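Local coordinates for protein peptidoglycan glycosyltransferase (PDB 4OVD) that is a penicillin-binding protein, with a dimerisation domain and a transpeptidase domain of the kind that serves the bacterial cell wall, at residues F514-V527 and F546-Q560. Numbering follows the deposited sequence.
Sequences FCGIVNPSESDLMV and FSQFAKDAATRLNIQ
Val527 and Ala550, whose CA atoms lie 6.3 Å apart, mark where helix 546-556 comes near the antiparallel hairpin of strands 514-518 and 525-527. The helix lies along one face of this hairpin, its axis 9.1 Å from that of 525-527 and inclined at 33° to that of 514-518, sharing its general direction. Gly516 and Val527 exchange two backbone hydrogen bonds and Val518 N bonds to Leu525 O, pairing the strands; Phe514, Val518, Leu525 and Val527, at every second position, direct their CB atoms at the helix. Phe546 packs against Gly516, its CE2 3.4 Å from Gly516 CA, with no side chain there to keep the ring off. The edge of Phe514 stands against one face of the Phe546 ring in a T-shaped stack, planes at 71°, while CB of Ala550, one helical turn on, lies over the opposite face, and Val527 O lies at the ring's edge. CG1 of Val527 sits between Phe546 CD2 and the edge of Phe549, CG2 reaches Ala550 CB at 3.9 Å, and CB packs on Phe546 CE2. In the transpeptidase domain, as in other penicillin-binding proteins, this C-terminal helix lies against the central five-stranded sheet; helix 418-429 touches Cys515, Ile517 and Met526 on the other face. Further along, a chi1 of 180° carries CG of Leu525 toward the helix, where CD2 lies 3.7 Å from Ala550 O and both methyls near Ala553 CB. Beyond Leu557 the chain bends toward the hairpin, and Ile559 packs against its loop. Its CD1 lies beside Asp524 in van der Waals contact, 3.2 Å from OD2 and also against CB, whereas CG2 touches both Glu522 OE1 and Asn519 ND2. Asn519 OD1 accepts a hydrogen bond from Thr486 N, and Ile559 O bonds to Tyr485 OH.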
ATOM      1  N   PHE A 514      -7.269  -6.506  -2.368  1.00 31.39           N
ATOM      2  CA  PHE A 514      -6.722  -7.711  -1.897  1.00 31.08           C
ATOM      3  C   PHE A 514      -5.256  -7.422  -1.500  1.00 37.32           C
ATOM      4  O   PHE A 514      -4.535  -6.827  -2.289  1.00 38.03           O
ATOM      5  CB  PHE A 514      -6.730  -8.843  -2.921  1.00 32.51           C
ATOM      6  CG  PHE A 514      -6.204 -10.116  -2.345  1.00 28.19           C
ATOM      7  CD1 PHE A 514      -7.006 -10.884  -1.577  1.00 31.41           C
ATOM      8  CD2 PHE A 514      -4.894 -10.492  -2.509  1.00 33.63           C
ATOM      9  CE1 PHE A 514      -6.503 -12.084  -1.025  1.00 33.66           C
ATOM     10  CE2 PHE A 514      -4.372 -11.694  -1.982  1.00 33.14           C
ATOM     11  CZ  PHE A 514      -5.196 -12.467  -1.254  1.00 31.65           C
ATOM     12  N   CYS A 515      -4.832  -7.888  -0.326  1.00 33.47           N
ATOM     13  CA  CYS A 515      -3.448  -7.731   0.078  1.00 33.15           C
ATOM     14  C   CYS A 515      -2.968  -9.133   0.450  1.00 37.63           C
ATOM     15  O   CYS A 515      -3.595  -9.779   1.306  1.00 37.93           O
ATOM     16  CB  CYS A 515      -3.279  -6.797   1.271  1.00 36.66           C
ATOM     17  SG  CYS A 515      -1.488  -6.360   1.484  1.00 47.28           S
ATOM     18  N   GLY A 516      -1.906  -9.608  -0.191  1.00 35.69           N
ATOM     19  CA  GLY A 516      -1.377 -10.966   0.071  1.00 41.20           C
ATOM     20  C   GLY A 516       0.127 -11.060   0.172  1.00 37.19           C
ATOM     21  O   GLY A 516       0.841 -10.251  -0.373  1.00 33.87           O
ATOM     22  N   ILE A 517       0.588 -12.072   0.886  1.00 35.68           N
ATOM     23  CA  ILE A 517       1.980 -12.299   1.164  1.00 37.35           C
ATOM     24  C   ILE A 517       2.266 -13.648   0.536  1.00 38.67           C
ATOM     25  O   ILE A 517       1.553 -14.616   0.797  1.00 35.95           O
ATOM     26  CB  ILE A 517       2.173 -12.380   2.696  1.00 39.23           C
ATOM     27  CG1 ILE A 517       1.700 -11.086   3.361  1.00 41.40           C
ATOM     28  CG2 ILE A 517       3.627 -12.639   3.038  1.00 40.06           C
ATOM     29  CD1 ILE A 517       1.352 -11.140   4.852  1.00 42.30           C
ATOM     30  N   VAL A 518       3.277 -13.713  -0.315  1.00 38.76           N
ATOM     31  CA  VAL A 518       3.629 -14.950  -0.998  1.00 42.35           C
ATOM     32  C   VAL A 518       4.782 -15.606  -0.207  1.00 45.22           C
ATOM     33  O   VAL A 518       5.703 -14.908   0.183  1.00 43.60           O
ATOM     34  CB  VAL A 518       4.062 -14.674  -2.457  1.00 45.36           C
ATOM     35  CG1 VAL A 518       4.264 -15.971  -3.204  1.00 49.93           C
ATOM     36  CG2 VAL A 518       3.028 -13.842  -3.191  1.00 48.98           C
ATOM     37  N   ASN A 519       4.692 -16.924   0.047  1.00 47.18           N
ATOM     38  CA  ASN A 519       5.681 -17.700   0.790  1.00 40.15           C
ATOM     39  C   ASN A 519       6.177 -16.868   1.918  1.00 44.43           C
ATOM     40  O   ASN A 519       7.339 -16.385   1.915  1.00 45.11           O
ATOM     41  CB  ASN A 519       6.813 -18.139  -0.119  1.00 44.71           C
ATOM     42  CG  ASN A 519       6.344 -19.134  -1.163  1.00 52.27           C
ATOM     43  OD1 ASN A 519       5.203 -19.571  -1.141  1.00 47.01           O
ATOM     44  ND2 ASN A 519       7.235 -19.514  -2.081  1.00 56.20           N
ATOM     45  N   PRO A 520       5.275 -16.636   2.879  1.00 42.65           N
ATOM     46  CA  PRO A 520       5.513 -15.805   4.037  1.00 45.46           C
ATOM     47  C   PRO A 520       6.764 -16.186   4.840  1.00 55.57           C
ATOM     48  O   PRO A 520       7.384 -15.303   5.423  1.00 51.47           O
ATOM     49  CB  PRO A 520       4.251 -16.006   4.856  1.00 41.98           C
ATOM     50  CG  PRO A 520       3.228 -16.419   3.844  1.00 41.01           C
ATOM     51  CD  PRO A 520       3.980 -17.337   2.990  1.00 40.80           C
ATOM     52  N   SER A 521       7.139 -17.473   4.826  1.00 56.75           N
ATOM     53  CA  SER A 521       8.338 -17.928   5.499  1.00 57.21           C
ATOM     54  C   SER A 521       9.609 -17.465   4.768  1.00 57.93           C
ATOM     55  O   SER A 521      10.675 -17.569   5.319  1.00 57.86           O
ATOM     56  CB  SER A 521       8.315 -19.466   5.648  1.00 69.01           C
ATOM     57  OG  SER A 521       8.224 -20.154   4.382  1.00 68.52           O
ATOM     58  N   GLU A 522       9.515 -16.985   3.527  1.00 60.92           N
ATOM     59  CA  GLU A 522      10.697 -16.485   2.774  1.00 56.41           C
ATOM     60  C   GLU A 522      10.918 -14.973   2.896  1.00 61.17           C
ATOM     61  O   GLU A 522      11.979 -14.500   2.534  1.00 56.53           O
ATOM     62  CB  GLU A 522      10.646 -16.896   1.289  1.00 66.33           C
ATOM     63  CG  GLU A 522      10.666 -18.420   1.094  1.00 79.32           C
ATOM     64  CD  GLU A 522      10.804 -18.877  -0.368  1.00 93.60           C
ATOM     65  OE1 GLU A 522      11.082 -18.037  -1.262  1.00100.97           O
ATOM     66  OE2 GLU A 522      10.665 -20.108  -0.619  1.00 99.92           O
ATOM     67  N   SER A 523       9.896 -14.223   3.321  1.00 55.22           N
ATOM     68  CA  SER A 523       9.986 -12.793   3.598  1.00 57.48           C
ATOM     69  C   SER A 523      10.431 -11.974   2.394  1.00 59.10           C
ATOM     70  O   SER A 523      11.176 -11.016   2.522  1.00 58.87           O
ATOM     71  CB  SER A 523      10.942 -12.536   4.790  1.00 62.07           C
ATOM     72  OG  SER A 523      10.535 -13.267   5.947  1.00 67.78           O
ATOM     73  N   ASP A 524       9.968 -12.354   1.219  1.00 53.90           N
ATOM     74  CA  ASP A 524      10.394 -11.663   0.047  1.00 52.98           C
ATOM     75  C   ASP A 524       9.308 -10.966  -0.730  1.00 50.65           C
ATOM     76  O   ASP A 524       9.651 -10.118  -1.535  1.00 52.06           O
ATOM     77  CB  ASP A 524      11.113 -12.661  -0.885  1.00 64.24           C
ATOM     78  CG  ASP A 524      12.489 -13.122  -0.338  1.00 58.87           C
ATOM     79  OD1 ASP A 524      13.267 -12.255   0.090  1.00 69.68           O
ATOM     80  OD2 ASP A 524      12.797 -14.332  -0.397  1.00 72.28           O
ATOM     81  N   LEU A 525       8.030 -11.278  -0.516  1.00 47.04           N
ATOM     82  CA  LEU A 525       7.002 -10.642  -1.369  1.00 47.17           C
ATOM     83  C   LEU A 525       5.573 -10.478  -0.847  1.00 42.56           C
ATOM     84  O   LEU A 525       4.919 -11.452  -0.427  1.00 37.54           O
ATOM     85  CB  LEU A 525       6.918 -11.453  -2.670  1.00 44.35           C
ATOM     86  CG  LEU A 525       5.899 -10.978  -3.712  1.00 47.66           C
ATOM     87  CD1 LEU A 525       6.271  -9.635  -4.333  1.00 49.13           C
ATOM     88  CD2 LEU A 525       5.869 -11.995  -4.823  1.00 50.39           C
HETATM   89  N   MSE A 526       5.048  -9.258  -0.971  1.00 36.98           N
HETATM   90  CA  MSE A 526       3.699  -8.987  -0.622  1.00 34.56           C
HETATM   91  C   MSE A 526       3.206  -8.077  -1.730  1.00 39.34           C
HETATM   92  O   MSE A 526       3.924  -7.199  -2.219  1.00 39.42           O
HETATM   93  CB  MSE A 526       3.691  -8.294   0.739  1.00 38.42           C
HETATM   94  CG  MSE A 526       2.343  -8.246   1.414  1.00 50.10           C
HETATM   95 SE   MSE A 526       2.445  -7.298   3.185  0.74 48.76          SE
HETATM   96  CE  MSE A 526       2.682  -5.615   2.298  1.00 40.13           C
ATOM     97  N   VAL A 527       1.969  -8.272  -2.129  1.00 33.24           N
ATOM     98  CA  VAL A 527       1.376  -7.502  -3.182  1.00 34.07           C
ATOM     99  C   VAL A 527      -0.002  -7.031  -2.761  1.00 36.01           C
ATOM    100  O   VAL A 527      -0.754  -7.784  -2.047  1.00 33.30           O
ATOM    101  CB  VAL A 527       1.191  -8.373  -4.398  1.00 33.45           C
ATOM    102  CG1 VAL A 527       0.249  -7.738  -5.370  1.00 38.83           C
ATOM    103  CG2 VAL A 527       2.526  -8.754  -5.008  1.00 38.18           C
ATOM    104  N   PHE A 546      -4.466 -10.269  -8.271  1.00 38.07           N
ATOM    105  CA  PHE A 546      -3.300 -10.628  -7.438  1.00 42.27           C
ATOM    106  C   PHE A 546      -2.663 -11.959  -7.870  1.00 38.31           C
ATOM    107  O   PHE A 546      -1.418 -12.075  -7.939  1.00 39.41           O
ATOM    108  CB  PHE A 546      -3.704 -10.726  -5.965  1.00 38.01           C
ATOM    109  CG  PHE A 546      -2.650 -11.357  -5.065  1.00 40.27           C
ATOM    110  CD1 PHE A 546      -2.453 -12.719  -5.067  1.00 35.78           C
ATOM    111  CD2 PHE A 546      -1.898 -10.580  -4.170  1.00 39.20           C
ATOM    112  CE1 PHE A 546      -1.517 -13.303  -4.233  1.00 40.95           C
ATOM    113  CE2 PHE A 546      -0.975 -11.160  -3.311  1.00 40.08           C
ATOM    114  CZ  PHE A 546      -0.788 -12.526  -3.329  1.00 42.77           C
ATOM    115  N   SER A 547      -3.487 -12.978  -8.103  1.00 40.42           N
ATOM    116  CA  SER A 547      -2.938 -14.284  -8.459  1.00 47.49           C
ATOM    117  C   SER A 547      -2.030 -14.212  -9.662  1.00 44.16           C
ATOM    118  O   SER A 547      -0.981 -14.826  -9.650  1.00 45.17           O
ATOM    119  CB  SER A 547      -3.994 -15.404  -8.661  1.00 52.37           C
ATOM    120  OG  SER A 547      -4.967 -15.059  -9.627  1.00 65.86           O
ATOM    121  N   GLN A 548      -2.431 -13.465 -10.682  1.00 46.87           N
ATOM    122  CA  GLN A 548      -1.626 -13.297 -11.877  1.00 49.59           C
ATOM    123  C   GLN A 548      -0.428 -12.361 -11.661  1.00 51.79           C
ATOM    124  O   GLN A 548       0.705 -12.691 -12.007  1.00 51.44           O
ATOM    125  CB  GLN A 548      -2.489 -12.815 -13.046  1.00 54.13           C
ATOM    126  CG  GLN A 548      -1.687 -12.450 -14.308  1.00 66.43           C
ATOM    127  CD  GLN A 548      -0.805 -13.564 -14.929  1.00 78.83           C
ATOM    128  OE1 GLN A 548       0.007 -13.287 -15.837  1.00 95.85           O
ATOM    129  NE2 GLN A 548      -0.967 -14.803 -14.478  1.00 73.64           N
ATOM    130  N   PHE A 549      -0.623 -11.212 -11.025  1.00 44.60           N
ATOM    131  CA  PHE A 549       0.487 -10.357 -10.871  1.00 41.97           C
ATOM    132  C   PHE A 549       1.525 -10.846  -9.816  1.00 43.16           C
ATOM    133  O   PHE A 549       2.746 -10.724  -9.984  1.00 45.70           O
ATOM    134  CB  PHE A 549       0.020  -8.927 -10.580  1.00 40.02           C
ATOM    135  CG  PHE A 549       1.137  -8.012 -10.350  1.00 41.11           C
ATOM    136  CD1 PHE A 549       1.891  -7.557 -11.408  1.00 45.20           C
ATOM    137  CD2 PHE A 549       1.456  -7.601  -9.065  1.00 46.73           C
ATOM    138  CE1 PHE A 549       2.970  -6.724 -11.204  1.00 47.36           C
ATOM    139  CE2 PHE A 549       2.533  -6.789  -8.848  1.00 43.22           C
ATOM    140  CZ  PHE A 549       3.288  -6.337  -9.921  1.00 49.23           C
ATOM    141  N   ALA A 550       1.062 -11.397  -8.734  1.00 38.80           N
ATOM    142  CA  ALA A 550       2.001 -11.846  -7.701  1.00 46.27           C
ATOM    143  C   ALA A 550       2.859 -13.018  -8.210  1.00 48.19           C
ATOM    144  O   ALA A 550       4.023 -13.128  -7.843  1.00 50.41           O
ATOM    145  CB  ALA A 550       1.279 -12.214  -6.436  1.00 40.35           C
ATOM    146  N   LYS A 551       2.276 -13.820  -9.092  1.00 47.17           N
ATOM    147  CA  LYS A 551       2.937 -14.965  -9.748  1.00 50.28           C
ATOM    148  C   LYS A 551       4.068 -14.403 -10.576  1.00 56.32           C
ATOM    149  O   LYS A 551       5.234 -14.795 -10.392  1.00 53.93           O
ATOM    150  CB  LYS A 551       1.893 -15.693 -10.613  1.00 51.00           C
ATOM    151  CG  LYS A 551       2.376 -16.718 -11.604  1.00 61.95           C
ATOM    152  CD  LYS A 551       3.139 -17.811 -10.919  1.00 67.87           C
ATOM    153  CE  LYS A 551       3.444 -18.902 -11.942  1.00 71.63           C
ATOM    154  NZ  LYS A 551       4.370 -19.909 -11.376  1.00 73.08           N
ATOM    155  N   ASP A 552       3.732 -13.444 -11.453  1.00 58.98           N
ATOM    156  CA  ASP A 552       4.743 -12.762 -12.270  1.00 58.55           C
ATOM    157  C   ASP A 552       5.766 -12.075 -11.401  1.00 55.70           C
ATOM    158  O   ASP A 552       6.910 -12.032 -11.757  1.00 52.71           O
ATOM    159  CB  ASP A 552       4.125 -11.700 -13.170  1.00 65.70           C
ATOM    160  CG  ASP A 552       3.215 -12.290 -14.215  1.00 66.80           C
ATOM    161  OD1 ASP A 552       3.138 -13.534 -14.300  1.00 66.44           O
ATOM    162  OD2 ASP A 552       2.560 -11.507 -14.924  1.00 64.79           O
ATOM    163  N   ALA A 553       5.367 -11.483 -10.280  1.00 46.38           N
ATOM    164  CA  ALA A 553       6.373 -10.858  -9.442  1.00 42.86           C
ATOM    165  C   ALA A 553       7.302 -11.957  -8.905  1.00 51.85           C
ATOM    166  O   ALA A 553       8.512 -11.775  -8.870  1.00 52.66           O
ATOM    167  CB  ALA A 553       5.732 -10.098  -8.286  1.00 48.36           C
ATOM    168  N   ALA A 554       6.740 -13.082  -8.458  1.00 53.72           N
ATOM    169  CA  ALA A 554       7.555 -14.181  -7.932  1.00 55.15           C
ATOM    170  C   ALA A 554       8.468 -14.831  -8.977  1.00 57.57           C
ATOM    171  O   ALA A 554       9.582 -15.240  -8.662  1.00 60.69           O
ATOM    172  CB  ALA A 554       6.663 -15.230  -7.307  1.00 56.79           C
ATOM    173  N   THR A 555       8.044 -14.923 -10.228  1.00 57.99           N
ATOM    174  CA  THR A 555       8.928 -15.569 -11.187  1.00 65.00           C
ATOM    175  C   THR A 555      10.106 -14.582 -11.404  1.00 74.59           C
ATOM    176  O   THR A 555      11.274 -14.909 -11.199  1.00 66.45           O
ATOM    177  CB  THR A 555       8.242 -15.916 -12.530  1.00 71.02           C
ATOM    178  OG1 THR A 555       8.141 -14.751 -13.355  1.00 91.89           O
ATOM    179  CG2 THR A 555       6.872 -16.532 -12.326  1.00 67.32           C
ATOM    180  N   ARG A 556       9.775 -13.358 -11.789  1.00 63.23           N
ATOM    181  CA  ARG A 556      10.747 -12.318 -11.999  1.00 66.01           C
ATOM    182  C   ARG A 556      11.760 -12.222 -10.861  1.00 63.63           C
ATOM    183  O   ARG A 556      12.896 -11.877 -11.093  1.00 67.70           O
ATOM    184  CB  ARG A 556      10.025 -10.973 -12.139  1.00 63.78           C
ATOM    185  CG  ARG A 556      10.890  -9.792 -12.548  1.00 70.75           C
ATOM    186  CD  ARG A 556      11.349  -9.876 -14.006  1.00 76.78           C
ATOM    187  NE  ARG A 556      12.124  -8.683 -14.365  1.00 81.86           N
ATOM    188  CZ  ARG A 556      13.445  -8.626 -14.538  1.00 80.38           C
ATOM    189  NH1 ARG A 556      14.203  -9.707 -14.470  1.00 87.38           N
ATOM    190  NH2 ARG A 556      14.013  -7.467 -14.832  1.00 77.97           N
ATOM    191  N   LEU A 557      11.359 -12.502  -9.629  1.00 65.34           N
ATOM    192  CA  LEU A 557      12.299 -12.399  -8.527  1.00 66.61           C
ATOM    193  C   LEU A 557      12.873 -13.765  -8.140  1.00 71.54           C
ATOM    194  O   LEU A 557      12.720 -14.760  -8.876  1.00 67.36           O
ATOM    195  CB  LEU A 557      11.629 -11.711  -7.345  1.00 67.74           C
ATOM    196  CG  LEU A 557      11.020 -10.331  -7.614  1.00 67.69           C
ATOM    197  CD1 LEU A 557      10.263  -9.860  -6.390  1.00 61.36           C
ATOM    198  CD2 LEU A 557      12.062  -9.306  -8.019  1.00 72.47           C
ATOM    199  N   ASN A 558      13.527 -13.828  -6.984  1.00 74.22           N
ATOM    200  CA  ASN A 558      14.151 -15.105  -6.539  1.00 96.29           C
ATOM    201  C   ASN A 558      13.191 -16.301  -6.417  1.00 77.66           C
ATOM    202  O   ASN A 558      13.506 -17.394  -6.817  1.00 73.09           O
ATOM    203  CB  ASN A 558      14.781 -14.963  -5.123  1.00100.43           C
ATOM    204  CG  ASN A 558      15.728 -13.774  -4.975  1.00102.27           C
ATOM    205  OD1 ASN A 558      15.898 -13.263  -3.868  1.00 97.50           O
ATOM    206  ND2 ASN A 558      16.331 -13.322  -6.071  1.00109.81           N
ATOM    207  N   ILE A 559      11.998 -15.995  -5.913  1.00 83.88           N
ATOM    208  CA  ILE A 559      10.934 -16.931  -5.459  1.00 83.80           C
ATOM    209  C   ILE A 559      10.499 -17.987  -6.486  1.00 79.81           C
ATOM    210  O   ILE A 559       9.670 -17.734  -7.357  1.00 74.13           O
ATOM    211  CB  ILE A 559       9.784 -16.095  -4.854  1.00 81.66           C
ATOM    212  CG1 ILE A 559      10.337 -14.824  -4.205  1.00 84.42           C
ATOM    213  CG2 ILE A 559       8.985 -16.913  -3.847  1.00 80.67           C
ATOM    214  CD1 ILE A 559      11.471 -15.070  -3.220  1.00 90.66           C
ATOM    215  N   GLN A 560      10.934 -19.216  -6.221  1.00 84.95           N
ATOM    216  CA  GLN A 560      10.703 -20.384  -7.090  1.00 96.16           C
ATOM    217  C   GLN A 560       9.473 -21.297  -6.952  1.00 94.98           C
ATOM    218  O   GLN A 560       8.839 -21.630  -7.948  1.00 91.09           O
ATOM    219  CB  GLN A 560      11.899 -21.361  -6.941  1.00105.93           C
ATOM    220  CG  GLN A 560      13.306 -20.764  -6.955  1.00115.25           C
ATOM    221  CD  GLN A 560      13.671 -20.013  -5.671  1.00120.54           C
ATOM    222  OE1 GLN A 560      12.860 -19.898  -4.740  1.00125.18           O
ATOM    223  NE2 GLN A 560      14.891 -19.480  -5.627  1.00116.69           N
TER